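Local atomic coordinates of mannan endo-1,6-alpha-mannosidase (Chaetomium thermophilum, PDB entry 6RY0), a protein that probably cleaves alpha-1,6-mannosidic linkages and takes part in transferring GPI-anchored glycoproteins into the fungal cell wall. Residues K194-N199 with V232-H237. Sequence-based numbering, arbitrary orientation.
Sequences KNTIAN and VGYIDH
Tyr234 lays its ring alongside the backbone of 194-196, where strand 193-195 turns into helix 196-213. Its CG stands anti to the carbonyl carbon (chi1 -62°), which carries the ring back along the strand end until OH meets Lys194 O at 2.7 Å, a weak hydrogen bond donated by the phenol. Thr196 meets the root of the ring: OG1 lies 3.4 Å from Tyr234 CD2, at an oblique angle, and the two side chains run past one another, pointing opposite ways. That hydroxyl is hydrogen-bonded to Tyr243 O and meets the ring by packing alone. Over the centre of one ring face sits Val232 CG1, 3.5 Å above the plane; between the two residues Gly233, with positive phi, closes helix 216-231 in a Schellman motif. Lys194 offers Tyr234 mainly its carbonyl, for its extended chain leads away to Thr175 O and a salt bridge with Asp173. Asn195 is the N-cap of helix 196-213, its OD1 accepting a weak bond from Ala198 N, while its own O takes a nearly straight bond from Asn199 ND2 (2.9 Å, 165°). A phenylalanine in place of Tyr234 would probably leave Lys194 O without its phenolic donor. Within the (alpha/alpha)6 barrel of family 76, the contact thus joins the end of helix 216-231 to the start of helix 196-213 through a buried aromatic side chain; it rests mainly on packing against the polar backbone and hydroxyl of 194-196, with one short but weak phenol-to-carbonyl bond added.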
ATOM      1  N   LYS A 194      11.235  -8.912 -12.945  1.00  8.95           N
ATOM      2  CA  LYS A 194      10.446  -9.564 -11.901  1.00  9.43           C
ATOM      3  C   LYS A 194      10.847  -8.905 -10.594  1.00 10.00           C
ATOM      4  O   LYS A 194      11.965  -9.071 -10.119  1.00 10.63           O
ATOM      5  CB  LYS A 194      10.675 -11.069 -11.877  1.00  9.38           C
ATOM      6  CG  LYS A 194      10.027 -11.795 -13.056  1.00  9.62           C
ATOM      7  CD  LYS A 194      10.014 -13.294 -12.979  1.00 10.09           C
ATOM      8  CE  LYS A 194       9.046 -13.837 -14.002  1.00  9.82           C
ATOM      9  NZ  LYS A 194       8.863 -15.322 -13.903  1.00 10.43           N
ATOM     10  N   ASN A 195       9.951  -8.098 -10.054  1.00 10.52           N
ATOM     11  CA  ASN A 195      10.307  -7.272  -8.947  1.00 10.51           C
ATOM     12  C   ASN A 195       9.581  -7.643  -7.675  1.00  9.33           C
ATOM     13  O   ASN A 195       8.563  -8.330  -7.659  1.00  9.71           O
ATOM     14  CB  ASN A 195      10.180  -5.806  -9.270  1.00 11.41           C
ATOM     15  CG  ASN A 195       8.815  -5.371  -9.645  1.00 11.45           C
ATOM     16  OD1 ASN A 195       7.861  -6.152  -9.749  1.00 14.04           O
ATOM     17  ND2 ASN A 195       8.686  -4.078  -9.854  1.00 12.96           N
ATOM     18  N   THR A 196      10.156  -7.192  -6.569  1.00  8.62           N
ATOM     19  CA  THR A 196       9.579  -7.485  -5.282  1.00  7.83           C
ATOM     20  C   THR A 196       8.176  -6.959  -5.155  1.00  7.61           C
ATOM     21  O   THR A 196       7.302  -7.692  -4.685  1.00  7.71           O
ATOM     22  CB  THR A 196      10.482  -6.969  -4.173  1.00  7.95           C
ATOM     23  OG1 THR A 196      11.727  -7.632  -4.342  1.00  9.11           O
ATOM     24  CG2 THR A 196       9.881  -7.235  -2.815  1.00  8.62           C
ATOM     25  N   ILE A 197       7.935  -5.707  -5.527  1.00  7.57           N
ATOM     26  CA  ILE A 197       6.659  -5.103  -5.167  1.00  7.81           C
ATOM     27  C   ILE A 197       5.476  -5.837  -5.825  1.00  7.36           C
ATOM     28  O   ILE A 197       4.433  -6.017  -5.184  1.00  7.45           O
ATOM     29  CB  ILE A 197       6.626  -3.585  -5.417  1.00  8.50           C
ATOM     30  CG1 ILE A 197       5.342  -2.971  -4.854  1.00  9.28           C
ATOM     31  CG2 ILE A 197       6.816  -3.232  -6.904  1.00  9.43           C
ATOM     32  CD1 ILE A 197       5.213  -3.071  -3.419  1.00  9.98           C
ATOM     33  N   ALA A 198       5.591  -6.253  -7.088  1.00  7.85           N
ATOM     34  CA  ALA A 198       4.488  -6.979  -7.708  1.00  8.13           C
ATOM     35  C   ALA A 198       4.157  -8.237  -6.909  1.00  7.15           C
ATOM     36  O   ALA A 198       3.002  -8.575  -6.643  1.00  7.45           O
ATOM     37  CB  ALA A 198       4.871  -7.378  -9.152  1.00  9.15           C
ATOM     38  N   ASN A 199       5.214  -8.960  -6.559  1.00  6.68           N
ATOM     39  CA  ASN A 199       5.066 -10.204  -5.826  1.00  6.82           C
ATOM     40  C   ASN A 199       4.585  -9.969  -4.400  1.00  6.59           C
ATOM     41  O   ASN A 199       3.792 -10.744  -3.883  1.00  7.01           O
ATOM     42  CB  ASN A 199       6.394 -10.970  -5.915  1.00  7.41           C
ATOM     43  CG  ASN A 199       6.564 -11.537  -7.285  1.00  7.78           C
ATOM     44  OD1 ASN A 199       5.927 -12.557  -7.604  1.00  8.55           O
ATOM     45  ND2 ASN A 199       7.345 -10.877  -8.141  1.00  8.03           N
ATOM     46  N   VAL A 232      14.760 -16.642  -4.651  1.00  8.32           N
ATOM     47  CA  VAL A 232      15.418 -15.830  -5.662  1.00  8.84           C
ATOM     48  C   VAL A 232      16.382 -14.835  -5.007  1.00  9.73           C
ATOM     49  O   VAL A 232      17.221 -14.249  -5.675  1.00 12.89           O
ATOM     50  CB  VAL A 232      14.369 -15.102  -6.554  1.00  8.87           C
ATOM     51  CG1 VAL A 232      13.647 -14.013  -5.793  1.00  9.04           C
ATOM     52  CG2 VAL A 232      14.959 -14.576  -7.835  1.00  9.79           C
ATOM     53  N   GLY A 233      16.290 -14.632  -3.685  1.00  8.61           N
ATOM     54  CA  GLY A 233      17.234 -13.799  -2.983  1.00  8.91           C
ATOM     55  C   GLY A 233      16.865 -12.334  -2.949  1.00  8.00           C
ATOM     56  O   GLY A 233      17.680 -11.507  -2.557  1.00  8.24           O
ATOM     57  N   TYR A 234      15.621 -12.002  -3.282  1.00  7.49           N
ATOM     58  CA  TYR A 234      15.143 -10.646  -3.077  1.00  7.41           C
ATOM     59  C   TYR A 234      15.009 -10.361  -1.585  1.00  7.42           C
ATOM     60  O   TYR A 234      15.104  -9.200  -1.179  1.00  8.64           O
ATOM     61  CB  TYR A 234      13.852 -10.349  -3.820  1.00  7.85           C
ATOM     62  CG  TYR A 234      13.906 -10.436  -5.328  1.00  7.91           C
ATOM     63  CD1 TYR A 234      15.087 -10.650  -6.052  1.00  8.03           C
ATOM     64  CD2 TYR A 234      12.742 -10.360  -6.040  1.00  8.40           C
ATOM     65  CE1 TYR A 234      15.064 -10.774  -7.420  1.00  8.76           C
ATOM     66  CE2 TYR A 234      12.704 -10.497  -7.412  1.00  8.71           C
ATOM     67  CZ  TYR A 234      13.870 -10.710  -8.115  1.00  8.59           C
ATOM     68  OH  TYR A 234      13.883 -10.917  -9.485  1.00 10.06           O
ATOM     69  N   ILE A 235      14.761 -11.385  -0.776  1.00  7.23           N
ATOM     70  CA  ILE A 235      14.919 -11.316   0.666  1.00  7.02           C
ATOM     71  C   ILE A 235      16.310 -11.853   0.950  1.00  7.08           C
ATOM     72  O   ILE A 235      16.623 -12.986   0.596  1.00  8.21           O
ATOM     73  CB  ILE A 235      13.888 -12.145   1.404  1.00  7.81           C
ATOM     74  CG1 ILE A 235      12.465 -11.734   1.031  1.00  8.40           C
ATOM     75  CG2 ILE A 235      14.138 -12.053   2.909  1.00  8.72           C
ATOM     76  CD1 ILE A 235      11.411 -12.722   1.525  1.00  9.25           C
ATOM     77  N   ASP A 236      17.146 -11.033   1.601  1.00  7.56           N
ATOM     78  CA  ASP A 236      18.511 -11.447   1.909  1.00  8.01           C
ATOM     79  C   ASP A 236      18.477 -12.541   2.969  1.00  8.05           C
ATOM     80  O   ASP A 236      17.910 -12.337   4.049  1.00  8.45           O
ATOM     81  CB  ASP A 236      19.307 -10.220   2.377  1.00  8.32           C
ATOM     82  CG  ASP A 236      20.773 -10.510   2.458  1.00  9.11           C
ATOM     83  OD1 ASP A 236      21.196 -11.305   3.332  1.00  9.61           O
ATOM     84  OD2 ASP A 236      21.543  -9.957   1.656  1.00 11.20           O
ATOM     85  N   HIS A 237      19.094 -13.687   2.697  1.00  8.16           N
ATOM     86  CA  HIS A 237      19.025 -14.808   3.614  1.00  8.77           C
ATOM     87  C   HIS A 237      19.785 -14.572   4.905  1.00  9.75           C
ATOM     88  O   HIS A 237      19.543 -15.273   5.872  1.00 12.20           O
ATOM     89  CB  HIS A 237      19.611 -16.062   2.963  1.00  9.10           C
ATOM     90  CG  HIS A 237      18.807 -16.580   1.826  1.00  8.67           C
ATOM     91  ND1 HIS A 237      18.897 -17.889   1.400  1.00  8.85           N
ATOM     92  CD2 HIS A 237      17.864 -15.993   1.047  1.00  8.56           C
ATOM     93  CE1 HIS A 237      18.049 -18.077   0.402  1.00  9.22           C
ATOM     94  NE2 HIS A 237      17.425 -16.946   0.155  1.00  9.01           N
TER